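Local coordinates for extracellular solute-binding protein family 1 (Alicyclobacillus acidocaldarius subsp. acidocaldarius, PDB 4OVJ), which probably captures a solute outside the cell and delivers it to an ABC transporter for uptake, at residues A107-I115 with E311-N319; Y130-N138 with R331-R340. All coordinates share one frame; numbering follows the deposited sequence. Where two conformers were deposited one is given.

Contact 1 of 2, residues A107-I115 with E311-N319; sequences AKGINISTI and ELFVNFLLN
Glu311, Asn315 and Asn319, one turn apart on helix 307-319, hold Gly109, Asn111 and Thr114 of the loop 107-115, an irregular chain laid along the flank of a helix in the periplasmic-binding-protein fold. Glu311 is worth following outward. Its CB rests against Ile110 CG1 at 3.9 Å. With CG beside the backbone N (chi1 -68°) and the chain extended beyond it, the carboxylate reaches the type I turn Ala107-Ile110, where CD lies 3.7 Å from Ala107 CB. At the tip, OE1 takes the Gly109 N-H at 2.9 Å, the donor standing almost in line with the CD-OE1 bond. OE2 accepts from a water that in turn accepts from Lys108 N, so the carboxylate is tied to the turn through both oxygens.

One turn on, Asn315 OD1 accepts the Asn111 N-H in an almost straight bond (2.8 Å, 174°) from above its carbonyl plane, while Asn319 ND2 comes from the opposite face at 3.0 Å. The Asn319 amide is used at both ends: ND2 also donates an N-H to a lone pair of Asn111 O, 2.9 Å away, and OD1 receives Thr114 OG1 at 2.7 Å as well as Ser336 OG. Replaced by an alanine, this residue would probably leave Asn111 O and the Thr114 hydroxyl without their mates and the end of the loop less firmly tied to the helix.

Beside these polar contacts, Ile110 packs CD1 on Val314 CG1 and CG2 on Leu318 CD1. The loop braces itself by an Asx turn, Asn111 OD1 accepting Ser113 N from above its carbonyl plane; the same oxygen also takes Ser113 OG, in plane on a lone pair.

Contact 2 of 2, residues Y130-N138 with R331-R340; sequences YGIPNALNN and RGIPVSSSVR
Pro133 meets Val335 first: its carbonyl O lies 3.4 Å from Val335 CG1, and the isopropyl group, with CG1 lodged between the backbone N and carbonyl carbon (chi1 65°), covers that oxygen closely. Pro133 O is buried here and finds no hydrogen-bond partner. Next, Asn134 sends its amide across the Arg331 chain at about a right angle, ND2 resting 3.9 Å from Arg331 CD with amide and guanidinium planes 76° apart. The two polar ends share an outside acceptor, Gln296 OE1, which takes both Asn134 ND2 and Arg331 NE; Arg331 NH2 goes on to Gln86 and Thr41.

Ala135 then slots its CB against Arg331 O (3.6 Å), and its CA makes a C-H···O contact of 3.2 Å to Ile333 O. That same oxygen takes Leu136 N at 2.8 Å, and Ile333 N returns a bond to Leu136 O at 2.9 Å, both on in-plane lone pairs: a hydrogen-bonded antiparallel pair. Gly332, just before it, has backbone angles suited to glycine, and a CB would clash with Leu136 O. The Leu136 side chain crosses Val335 roughly perpendicularly, CD2 to CG2 at 4.0 Å, and CD1 lies over Val335 CA. Close by, Arg340 NH1 donates to Pro334 O at 2.9 Å, linking helix 337-345 back to the short strand, while its NE bonds Asn360 OD1. The weakly bonded strand 333-334 thus lies antiparallel to the long strand 128-144, probably one of those linking the two lobes, as in solute-binding proteins of this fold.

In the fold
Along the chain the segments alternate, 107-115, 130-138, 311-319, 331-340, so the two contacts interlock, with centres about 12 Å apart. Contact 1 lies towards the outside of the molecule, about 21 Å from the chain centre, and contact 2 nearer the middle, about 10 Å. They touch directly: Thr114 O probably hydrogen-bonds Ser337 N (2.9 Å), next to Ser336, whose hydroxyl weakly caps helix 337-345. Ile132, on strand 128-144, packs against Ile110, Ile115 and Leu318, while Trp298 of the neighbouring strand 293-300 pairs with Ile132 and touches Leu318. One shared core thus joins helix 307-319 and its loop to the probable interlobe strand.

Contact 1 of 2, residues A107-I115 with E311-N319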
loop_
_atom_site.group_PDB
_atom_site.type_symbol
_atom_site.label_atom_id
_atom_site.label_comp_id
_atom_site.label_asym_id
_atom_site.label_seq_id
_atom_site.Cartn_x
_atom_site.Cartn_y
_atom_site.Cartn_z
ATOM N N ALA A 107 -18.149 10.536 14.010
ATOM C CA ALA A 107 -18.895 9.475 14.683
ATOM C C ALA A 107 -18.456 9.411 16.128
ATOM O O ALA A 107 -17.267 9.333 16.409
ATOM C CB ALA A 107 -18.654 8.129 14.008
ATOM N N LYS A 108 -19.413 9.446 17.046
ATOM C CA LYS A 108 -19.090 9.457 18.473
ATOM C C LYS A 108 -18.341 8.197 18.937
ATOM O O LYS A 108 -17.485 8.266 19.814
ATOM C CB LYS A 108 -20.377 9.643 19.299
ATOM C CG LYS A 108 -20.252 9.333 20.792
ATOM C CD LYS A 108 -19.159 10.152 21.467
ATOM C CE LYS A 108 -18.385 9.377 22.527
ATOM N NZ LYS A 108 -16.985 9.886 22.651
ATOM N N GLY A 109 -18.664 7.052 18.355
ATOM C CA GLY A 109 -18.118 5.782 18.823
ATOM C C GLY A 109 -16.830 5.300 18.186
ATOM O O GLY A 109 -16.312 4.252 18.577
ATOM N N ILE A 110 -16.303 6.035 17.214
ATOM C CA ILE A 110 -15.072 5.614 16.534
ATOM C C ILE A 110 -13.925 6.549 16.898
ATOM O O ILE A 110 -13.989 7.762 16.679
ATOM C CB ILE A 110 -15.237 5.545 15.002
ATOM C CG1 ILE A 110 -16.443 4.668 14.628
ATOM C CG2 ILE A 110 -13.986 4.942 14.373
ATOM C CD1 ILE A 110 -16.728 4.590 13.140
ATOM N N ASN A 111 -12.878 5.978 17.477
ATOM C CA ASN A 111 -11.708 6.750 17.853
ATOM C C ASN A 111 -10.761 6.810 16.661
ATOM O O ASN A 111 -10.070 5.846 16.366
ATOM C CB ASN A 111 -11.024 6.110 19.064
ATOM C CG ASN A 111 -9.770 6.842 19.475
ATOM O OD1 ASN A 111 -9.504 7.951 19.013
ATOM N ND2 ASN A 111 -8.981 6.217 20.347
ATOM N N ILE A 112 -10.746 7.951 15.977
ATOM C CA ILE A 112 -9.870 8.145 14.835
ATOM C C ILE A 112 -8.610 8.921 15.186
ATOM O O ILE A 112 -7.820 9.218 14.301
ATOM C CB ILE A 112 -10.590 8.818 13.654
ATOM C CG1 ILE A 112 -11.121 10.211 14.063
ATOM C CG2 ILE A 112 -11.661 7.874 13.135
ATOM C CD1 ILE A 112 -11.458 11.115 12.906
ATOM N N SER A 113 -8.403 9.193 16.476
ATOM C CA SER A 113 -7.198 9.898 16.940
ATOM C C SER A 113 -5.932 9.056 16.750
ATOM O O SER A 113 -4.815 9.587 16.774
ATOM C CB SER A 113 -7.350 10.314 18.413
ATOM O OG SER A 113 -7.218 9.198 19.288
ATOM N N THR A 114 -6.126 7.755 16.539
ATOM C CA THR A 114 -5.063 6.779 16.349
ATOM C C THR A 114 -4.698 6.591 14.876
ATOM O O THR A 114 -3.817 5.793 14.554
ATOM C CB THR A 114 -5.521 5.410 16.887
ATOM O OG1 THR A 114 -6.788 5.072 16.291
ATOM C CG2 THR A 114 -5.652 5.437 18.421
ATOM N N ILE A 115 -5.383 7.309 13.991
ATOM C CA ILE A 115 -5.232 7.137 12.551
ATOM C C ILE A 115 -4.747 8.460 11.973
ATOM O O ILE A 115 -5.208 9.512 12.384
ATOM C CB ILE A 115 -6.580 6.717 11.911
ATOM C CG1 ILE A 115 -7.049 5.402 12.541
ATOM C CG2 ILE A 115 -6.446 6.583 10.404
ATOM C CD1 ILE A 115 -8.398 4.909 12.067
ATOM N N GLU A 311 -20.788 1.281 14.950
ATOM C CA GLU A 311 -19.616 2.097 15.236
ATOM C C GLU A 311 -18.731 1.422 16.291
ATOM O O GLU A 311 -17.519 1.401 16.156
ATOM C CB GLU A 311 -20.005 3.494 15.731
ATOM C CG GLU A 311 -20.667 4.415 14.717
ATOM C CD GLU A 311 -21.159 5.719 15.368
ATOM O OE1 GLU A 311 -20.648 6.125 16.449
ATOM O OE2 GLU A 311 -22.058 6.360 14.804
ATOM N N LEU A 312 -19.348 0.882 17.332
ATOM C CA LEU A 312 -18.611 0.184 18.379
ATOM C C LEU A 312 -17.846 -1.027 17.815
ATOM O O LEU A 312 -16.696 -1.277 18.188
ATOM C CB LEU A 312 -19.587 -0.223 19.475
ATOM C CG LEU A 312 -19.037 -0.799 20.770
ATOM C CD1 LEU A 312 -20.128 -0.816 21.828
ATOM C CD2 LEU A 312 -18.514 -2.184 20.473
ATOM N N PHE A 313 -18.465 -1.754 16.893
ATOM C CA PHE A 313 -17.812 -2.892 16.248
ATOM C C PHE A 313 -16.630 -2.450 15.377
ATOM O O PHE A 313 -15.536 -2.998 15.466
ATOM C CB PHE A 313 -18.820 -3.694 15.429
ATOM C CG PHE A 313 -18.230 -4.886 14.744
ATOM C CD1 PHE A 313 -17.690 -5.936 15.476
ATOM C CD2 PHE A 313 -18.218 -4.970 13.374
ATOM C CE1 PHE A 313 -17.149 -7.035 14.831
ATOM C CE2 PHE A 313 -17.680 -6.058 12.722
ATOM C CZ PHE A 313 -17.153 -7.104 13.448
ATOM N N VAL A 314 -16.848 -1.444 14.543
ATOM C CA VAL A 314 -15.773 -0.923 13.713
ATOM C C VAL A 314 -14.630 -0.391 14.583
ATOM O O VAL A 314 -13.458 -0.653 14.309
ATOM C CB VAL A 314 -16.298 0.140 12.721
ATOM C CG1 VAL A 314 -15.157 0.871 12.041
ATOM C CG2 VAL A 314 -17.174 -0.540 11.679
ATOM N N ASN A 315 -14.967 0.309 15.651
ATOM C CA ASN A 315 -13.951 0.823 16.538
ATOM C C ASN A 315 -13.120 -0.276 17.176
ATOM O O ASN A 315 -11.906 -0.116 17.329
ATOM C CB ASN A 315 -14.560 1.673 17.642
ATOM C CG ASN A 315 -13.500 2.368 18.449
ATOM O OD1 ASN A 315 -12.746 3.192 17.921
ATOM N ND2 ASN A 315 -13.397 2.010 19.725
ATOM N N PHE A 316 -13.782 -1.371 17.546
ATOM C CA PHE A 316 -13.123 -2.555 18.091
ATOM C C PHE A 316 -12.120 -3.136 17.088
ATOM O O PHE A 316 -10.958 -3.388 17.423
ATOM C CB PHE A 316 -14.156 -3.618 18.484
ATOM C CG PHE A 316 -13.553 -4.868 19.064
ATOM C CD1 PHE A 316 -13.318 -4.959 20.435
ATOM C CD2 PHE A 316 -13.253 -5.960 18.255
ATOM C CE1 PHE A 316 -12.782 -6.110 20.977
ATOM C CE2 PHE A 316 -12.713 -7.120 18.798
ATOM C CZ PHE A 316 -12.475 -7.182 20.158
ATOM N N LEU A 317 -12.553 -3.318 15.850
ATOM C CA LEU A 317 -11.668 -3.837 14.812
ATOM C C LEU A 317 -10.463 -2.935 14.586
ATOM O O LEU A 317 -9.369 -3.418 14.365
ATOM C CB LEU A 317 -12.407 -4.031 13.489
ATOM C CG LEU A 317 -13.513 -5.080 13.502
ATOM C CD1 LEU A 317 -14.203 -5.079 12.149
ATOM C CD2 LEU A 317 -12.988 -6.457 13.884
ATOM N N LEU A 318 -10.677 -1.631 14.654
ATOM C CA LEU A 318 -9.613 -0.670 14.435
ATOM C C LEU A 318 -8.646 -0.562 15.591
ATOM O O LEU A 318 -7.449 -0.473 15.370
ATOM C CB LEU A 318 -10.185 0.722 14.141
ATOM C CG LEU A 318 -10.960 0.883 12.834
ATOM C CD1 LEU A 318 -11.731 2.193 12.872
ATOM C CD2 LEU A 318 -10.030 0.853 11.635
ATOM N N ASN A 319 -9.171 -0.526 16.809
ATOM C CA ASN A 319 -8.393 -0.039 17.970
ATOM C C ASN A 319 -8.186 -1.015 19.111
ATOM O O ASN A 319 -7.397 -0.743 20.021
ATOM C CB ASN A 319 -9.037 1.229 18.521
ATOM C CG ASN A 319 -8.794 2.432 17.639
ATOM O OD1 ASN A 319 -7.660 2.700 17.240
ATOM N ND2 ASN A 319 -9.851 3.155 17.314
HETATM O O HOH W 1 -22.134 9.165 16.079
#

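Contact 2 of 2, residues Y130-N138 with R331-R340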
loop_
_atom_site.group_PDB
_atom_site.type_symbol
_atom_site.label_atom_id
_atom_site.label_comp_id
_atom_site.label_asym_id
_atom_site.label_seq_id
_atom_site.Cartn_x
_atom_site.Cartn_y
_atom_site.Cartn_z
ATOM N N TYR A 130 -16.659 7.765 4.378
ATOM C CA TYR A 130 -17.498 6.587 4.139
ATOM C C TYR A 130 -16.841 5.236 4.387
ATOM O O TYR A 130 -17.487 4.194 4.292
ATOM C CB TYR A 130 -18.090 6.676 2.734
ATOM C CG TYR A 130 -19.012 7.869 2.632
ATOM C CD1 TYR A 130 -20.272 7.844 3.216
ATOM C CD2 TYR A 130 -18.612 9.025 1.977
ATOM C CE1 TYR A 130 -21.122 8.925 3.135
ATOM C CE2 TYR A 130 -19.451 10.119 1.892
ATOM C CZ TYR A 130 -20.706 10.066 2.471
ATOM O OH TYR A 130 -21.533 11.152 2.386
ATOM N N GLY A 131 -15.564 5.259 4.708
ATOM C CA GLY A 131 -14.849 4.055 5.079
ATOM C C GLY A 131 -13.610 4.440 5.848
ATOM O O GLY A 131 -13.039 5.495 5.622
ATOM N N ILE A 132 -13.200 3.573 6.759
ATOM C CA ILE A 132 -11.959 3.769 7.490
ATOM C C ILE A 132 -10.969 2.658 7.102
ATOM O O ILE A 132 -11.297 1.469 7.186
ATOM C CB ILE A 132 -12.203 3.816 8.997
ATOM C CG1 ILE A 132 -13.188 4.970 9.309
ATOM C CG2 ILE A 132 -10.880 4.026 9.718
ATOM C CD1 ILE A 132 -13.623 5.054 10.744
ATOM N N PRO A 133 -9.773 3.046 6.624
ATOM C CA PRO A 133 -8.795 2.031 6.250
ATOM C C PRO A 133 -8.518 1.116 7.418
ATOM O O PRO A 133 -8.442 1.584 8.561
ATOM C CB PRO A 133 -7.556 2.856 5.884
ATOM C CG PRO A 133 -8.113 4.149 5.407
ATOM C CD PRO A 133 -9.274 4.405 6.320
ATOM N N ASN A 134 -8.407 -0.175 7.150
ATOM C CA ASN A 134 -8.213 -1.144 8.223
ATOM C C ASN A 134 -6.769 -1.640 8.350
ATOM O O ASN A 134 -6.399 -2.227 9.360
ATOM C CB ASN A 134 -9.214 -2.304 8.120
ATOM C CG ASN A 134 -9.100 -3.104 6.839
ATOM O OD1 ASN A 134 -8.099 -3.051 6.123
ATOM N ND2 ASN A 134 -10.154 -3.867 6.537
ATOM N N ALA A 135 -5.961 -1.387 7.333
ATOM C CA ALA A 135 -4.571 -1.821 7.311
ATOM C C ALA A 135 -3.826 -1.031 6.253
ATOM O O ALA A 135 -4.430 -0.483 5.333
ATOM C CB ALA A 135 -4.467 -3.307 7.031
ATOM N N LEU A 136 -2.509 -0.997 6.383
ATOM C CA LEU A 136 -1.671 -0.074 5.638
ATOM C C LEU A 136 -0.477 -0.746 4.961
ATOM O O LEU A 136 -0.006 -1.793 5.395
ATOM C CB LEU A 136 -1.112 0.963 6.604
ATOM C CG LEU A 136 -2.123 1.712 7.469
ATOM C CD1 LEU A 136 -1.403 2.704 8.371
ATOM C CD2 LEU A 136 -3.141 2.435 6.597
ATOM N N ASN A 137 0.012 -0.104 3.906
ATOM C CA ASN A 137 1.289 -0.436 3.308
ATOM C C ASN A 137 1.899 0.846 2.745
ATOM O O ASN A 137 1.197 1.802 2.448
ATOM C CB ASN A 137 1.090 -1.470 2.213
ATOM C CG ASN A 137 2.302 -2.360 1.972
ATOM O OD1 ASN A 137 3.402 -2.162 2.503
ATOM N ND2 ASN A 137 2.082 -3.378 1.154
ATOM N N ASN A 138 3.210 0.867 2.589
ATOM C CA ASN A 138 3.859 1.962 1.890
ATOM C C ASN A 138 5.233 1.533 1.401
ATOM O O ASN A 138 5.748 0.496 1.803
ATOM C CB ASN A 138 3.960 3.200 2.785
ATOM C CG ASN A 138 4.719 2.943 4.067
ATOM O OD1 ASN A 138 4.122 2.645 5.102
ATOM N ND2 ASN A 138 6.047 3.076 4.017
ATOM N N ARG A 331 -3.779 -8.472 6.503
ATOM C CA ARG A 331 -4.225 -7.435 5.552
ATOM C C ARG A 331 -3.209 -6.312 5.323
ATOM O O ARG A 331 -3.380 -5.474 4.434
ATOM C CB ARG A 331 -5.511 -6.810 6.059
ATOM C CG ARG A 331 -6.714 -7.729 6.007
ATOM C CD ARG A 331 -7.861 -7.052 6.728
ATOM N NE ARG A 331 -9.164 -7.670 6.483
ATOM C CZ ARG A 331 -9.642 -8.746 7.111
ATOM N NH1 ARG A 331 -8.938 -9.386 8.037
ATOM N NH2 ARG A 331 -10.850 -9.186 6.810
ATOM N N GLY A 332 -2.169 -6.289 6.139
ATOM C CA GLY A 332 -1.190 -5.222 6.135
ATOM C C GLY A 332 -0.846 -4.783 7.548
ATOM O O GLY A 332 -1.162 -5.461 8.527
ATOM N N ILE A 333 -0.186 -3.636 7.644
ATOM C CA ILE A 333 0.197 -3.069 8.926
ATOM C C ILE A 333 -1.036 -2.473 9.606
ATOM O O ILE A 333 -1.822 -1.791 8.955
ATOM C CB ILE A 333 1.251 -1.975 8.730
ATOM C CG1 ILE A 333 2.496 -2.594 8.104
ATOM C CG2 ILE A 333 1.600 -1.320 10.057
ATOM C CD1 ILE A 333 2.903 -3.861 8.816
ATOM N N PRO A 334 -1.212 -2.719 10.914
ATOM C CA PRO A 334 -2.374 -2.159 11.592
ATOM C C PRO A 334 -2.479 -0.651 11.454
ATOM O O PRO A 334 -1.480 0.070 11.553
ATOM C CB PRO A 334 -2.150 -2.537 13.052
ATOM C CG PRO A 334 -1.356 -3.791 12.979
ATOM C CD PRO A 334 -0.454 -3.622 11.795
ATOM N N VAL A 335 -3.695 -0.183 11.207
ATOM C CA VAL A 335 -3.914 1.230 10.972
ATOM C C VAL A 335 -3.786 2.089 12.238
ATOM O O VAL A 335 -3.421 3.256 12.166
ATOM C CB VAL A 335 -5.284 1.443 10.292
ATOM C CG1 VAL A 335 -6.424 1.043 11.216
ATOM C CG2 VAL A 335 -5.421 2.876 9.823
ATOM N N SER A 336 -4.083 1.503 13.391
ATOM C CA SER A 336 -4.153 2.238 14.653
ATOM C C SER A 336 -2.799 2.348 15.327
ATOM O O SER A 336 -2.144 1.337 15.540
ATOM C CB SER A 336 -5.098 1.530 15.629
ATOM O OG SER A 336 -4.941 2.049 16.938
ATOM N N SER A 337 -2.415 3.559 15.703
ATOM C CA SER A 337 -1.149 3.769 16.418
ATOM C C SER A 337 -1.124 3.041 17.763
ATOM O O SER A 337 -0.075 2.530 18.178
ATOM C CB SER A 337 -0.889 5.258 16.634
ATOM O OG SER A 337 -1.947 5.881 17.361
ATOM N N SER A 338 -2.266 2.963 18.436
ATOM C CA SER A 338 -2.309 2.280 19.742
ATOM C C SER A 338 -2.109 0.769 19.579
ATOM O O SER A 338 -1.395 0.150 20.362
ATOM C CB SER A 338 -3.588 2.620 20.525
ATOM O OG SER A 338 -4.745 2.211 19.835
ATOM N N VAL A 339 -2.694 0.188 18.531
ATOM C CA VAL A 339 -2.537 -1.239 18.256
ATOM C C VAL A 339 -1.088 -1.528 17.889
ATOM O O VAL A 339 -0.496 -2.477 18.391
ATOM C CB VAL A 339 -3.495 -1.718 17.148
ATOM C CG1 VAL A 339 -3.145 -3.117 16.682
ATOM C CG2 VAL A 339 -4.925 -1.655 17.646
ATOM N N ARG A 340 -0.503 -0.701 17.028
ATOM C CA ARG A 340 0.911 -0.886 16.678
ATOM C C ARG A 340 1.798 -0.846 17.924
ATOM O O ARG A 340 2.679 -1.704 18.093
ATOM C CB ARG A 340 1.379 0.138 15.659
ATOM C CG ARG A 340 0.789 -0.080 14.266
ATOM C CD ARG A 340 1.534 0.685 13.184
ATOM N NE ARG A 340 1.567 2.111 13.445
ATOM C CZ ARG A 340 0.574 2.961 13.186
ATOM N NH1 ARG A 340 -0.562 2.555 12.615
ATOM N NH2 ARG A 340 0.712 4.228 13.502
#